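Local coordinates for protein ribonucleotide monophosphatase NagD (Escherichia coli, PDB 2C4N) that removes phosphate from nucleotides, ribonucleoside 5'-monophosphates among them, as a magnesium-dependent phosphatase of the haloacid dehalogenase (HAD) superfamily, at residues K4-C8 / A185-A191. Numbering follows the deposited sequence.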
loop_
_atom_site.group_PDB
_atom_site.type_symbol
_atom_site.label_atom_id
_atom_site.label_comp_id
_atom_site.label_asym_id
_atom_site.label_seq_id
_atom_site.Cartn_x
_atom_site.Cartn_y
_atom_site.Cartn_z
ATOM N N LYS A 4 11.070 21.373 31.894
ATOM C CA LYS A 4 12.319 22.113 32.046
ATOM C C LYS A 4 12.936 22.436 30.690
ATOM O O LYS A 4 13.864 23.238 30.602
ATOM C CB LYS A 4 13.321 21.295 32.864
ATOM C CG LYS A 4 12.880 20.977 34.284
ATOM C CD LYS A 4 13.941 20.152 35.000
ATOM C CE LYS A 4 13.534 19.831 36.426
ATOM N NZ LYS A 4 14.567 18.994 37.106
ATOM N N ASN A 5 12.416 21.806 29.638
ATOM C CA ASN A 5 12.920 22.003 28.277
ATOM C C ASN A 5 11.737 22.089 27.318
ATOM O O ASN A 5 10.670 21.533 27.585
ATOM C CB ASN A 5 13.807 20.824 27.875
ATOM C CG ASN A 5 14.850 20.494 28.925
ATOM O OD1 ASN A 5 15.911 21.119 28.988
ATOM N ND2 ASN A 5 14.547 19.510 29.765
ATOM N N VAL A 6 11.928 22.761 26.189
ATOM C CA VAL A 6 10.842 22.913 25.232
ATOM C C VAL A 6 11.249 22.725 23.778
ATOM O O VAL A 6 12.216 23.323 23.319
ATOM C CB VAL A 6 10.191 24.316 25.341
ATOM C CG1 VAL A 6 9.071 24.454 24.306
ATOM C CG2 VAL A 6 9.649 24.543 26.751
ATOM N N ILE A 7 10.509 21.874 23.071
ATOM C CA ILE A 7 10.728 21.663 21.645
ATOM C C ILE A 7 9.473 22.270 21.033
ATOM O O ILE A 7 8.355 21.866 21.367
ATOM C CB ILE A 7 10.776 20.174 21.251
ATOM C CG1 ILE A 7 12.031 19.512 21.822
ATOM C CG2 ILE A 7 10.772 20.046 19.726
ATOM C CD1 ILE A 7 12.113 18.011 21.522
ATOM N N CYS A 8 9.644 23.253 20.161
ATOM C CA CYS A 8 8.491 23.886 19.554
ATOM C C CYS A 8 8.561 23.841 18.043
ATOM O O CYS A 8 9.527 24.306 17.433
ATOM C CB CYS A 8 8.371 25.340 20.020
ATOM S SG CYS A 8 6.874 26.187 19.450
ATOM N N ALA A 185 16.834 15.996 19.236
ATOM C CA ALA A 185 16.549 17.325 19.764
ATOM C C ALA A 185 16.838 17.372 21.261
ATOM O O ALA A 185 17.390 18.354 21.766
ATOM C CB ALA A 185 15.093 17.701 19.486
ATOM N N LEU A 186 16.461 16.309 21.972
ATOM C CA LEU A 186 16.710 16.221 23.411
ATOM C C LEU A 186 18.213 16.229 23.670
ATOM O O LEU A 186 18.693 16.905 24.575
ATOM C CB LEU A 186 16.101 14.940 23.997
ATOM C CG LEU A 186 14.573 14.812 24.039
ATOM C CD1 LEU A 186 14.195 13.410 24.501
ATOM C CD2 LEU A 186 13.987 15.852 24.975
ATOM N N ASN A 187 18.963 15.470 22.906
ATOM C CA ASN A 187 20.394 15.426 23.064
ATOM C C ASN A 187 20.988 16.805 22.829
ATOM O O ASN A 187 21.930 17.163 23.434
ATOM C CB ASN A 187 21.101 14.361 22.178
ATOM C CG ASN A 187 20.576 12.904 22.385
ATOM O OD1 ASN A 187 19.919 12.601 23.354
ATOM N ND2 ASN A 187 20.852 12.042 21.429
ATOM N N LYS A 188 20.417 17.552 21.910
ATOM C CA LYS A 188 20.886 18.905 21.620
ATOM C C LYS A 188 20.726 19.791 22.853
ATOM O O LYS A 188 21.524 20.693 23.085
ATOM C CB LYS A 188 20.105 19.491 20.431
ATOM C CG LYS A 188 20.384 20.964 20.125
ATOM C CD LYS A 188 19.664 21.394 18.837
ATOM C CE LYS A 188 19.626 22.916 18.641
ATOM N NZ LYS A 188 20.956 23.525 18.384
ATOM N N MET A 189 19.693 19.523 23.646
ATOM C CA MET A 189 19.445 20.293 24.861
ATOM C C MET A 189 19.986 19.574 26.094
ATOM O O MET A 189 19.902 20.101 27.205
ATOM C CB MET A 189 17.944 20.525 25.071
ATOM C CG MET A 189 17.238 21.284 23.967
ATOM S SD MET A 189 15.500 21.568 24.377
ATOM C CE MET A 189 14.778 19.950 24.005
ATOM N N GLN A 190 20.525 18.375 25.896
ATOM C CA GLN A 190 21.037 17.579 27.007
ATOM C C GLN A 190 19.880 17.427 27.990
ATOM O O GLN A 190 20.049 17.551 29.205
ATOM C CB GLN A 190 22.209 18.293 27.684
ATOM C CG GLN A 190 23.378 18.585 26.757
ATOM C CD GLN A 190 24.438 19.450 27.415
ATOM O OE1 GLN A 190 24.986 19.097 28.460
ATOM N NE2 GLN A 190 24.728 20.595 26.806
ATOM N N ALA A 191 18.699 17.153 27.445
ATOM C CA ALA A 191 17.496 17.019 28.253
ATOM C C ALA A 191 16.916 15.616 28.243
ATOM O O ALA A 191 17.201 14.814 27.347
ATOM C CB ALA A 191 16.448 18.000 27.762
HETATM O O HOH W 1 18.312 20.329 30.112
#
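Met189 reaches strand 5-9 because its CG stands beside the backbone N, anti to the carbonyl carbon (chi1 -60°), and its chain, extended through chi2, bends at chi3 (-78°) to bring CE onto the flank of Ile7. This is helix-on-sheet packing in the Rossmann-like core of the HAD fold: helix 180-189 lies over a face of the parallel sheet and runs largely against strand 5-9, at 138°. Met189 CE rests 3.5 Å from Ile7 CG1, the two side chains crossing obliquely, while SD lies against both Asn5 CB and the carbonyl oxygen of Val6. One turn earlier in the helix, Ile7 CD1 meets Ala185 CB at 3.6 Å. Leu186 CD2 stands more loosely beside the same end of Ile7. Val6 itself turns to the other face of the sheet, where Ile31 of helix 24-33 covers it. Strand 5-9 continues to Asp9, a ligand of the magnesium ion; the side chains of Asp9 and Ile7 are about 7 Å apart.

At the other end of the contact, a water donates to Asn5 OD1 at 2.8 Å and has a weak bond to Met189 O at 3.3 Å, probably sharing its protons among the acceptors around it. Asn5 ND2 makes a weak hydrogen bond to the backbone oxygen of Glu195, just ahead of the neighbouring strand 196-200. A leucine in place of Asn5 would probably leave the water and Glu195 O without their side-chain partner. Gln190, with positive phi, is the C' residue of a Schellman motif, in which Ala191 N bonds back to Leu186 O at 2.9 Å. The reversal sets the Ala191 methyl tightly over the flat face of the Asn5 amide, its CB 3.1 Å from ND2 and 3.2 Å from CG, almost straight above the latter.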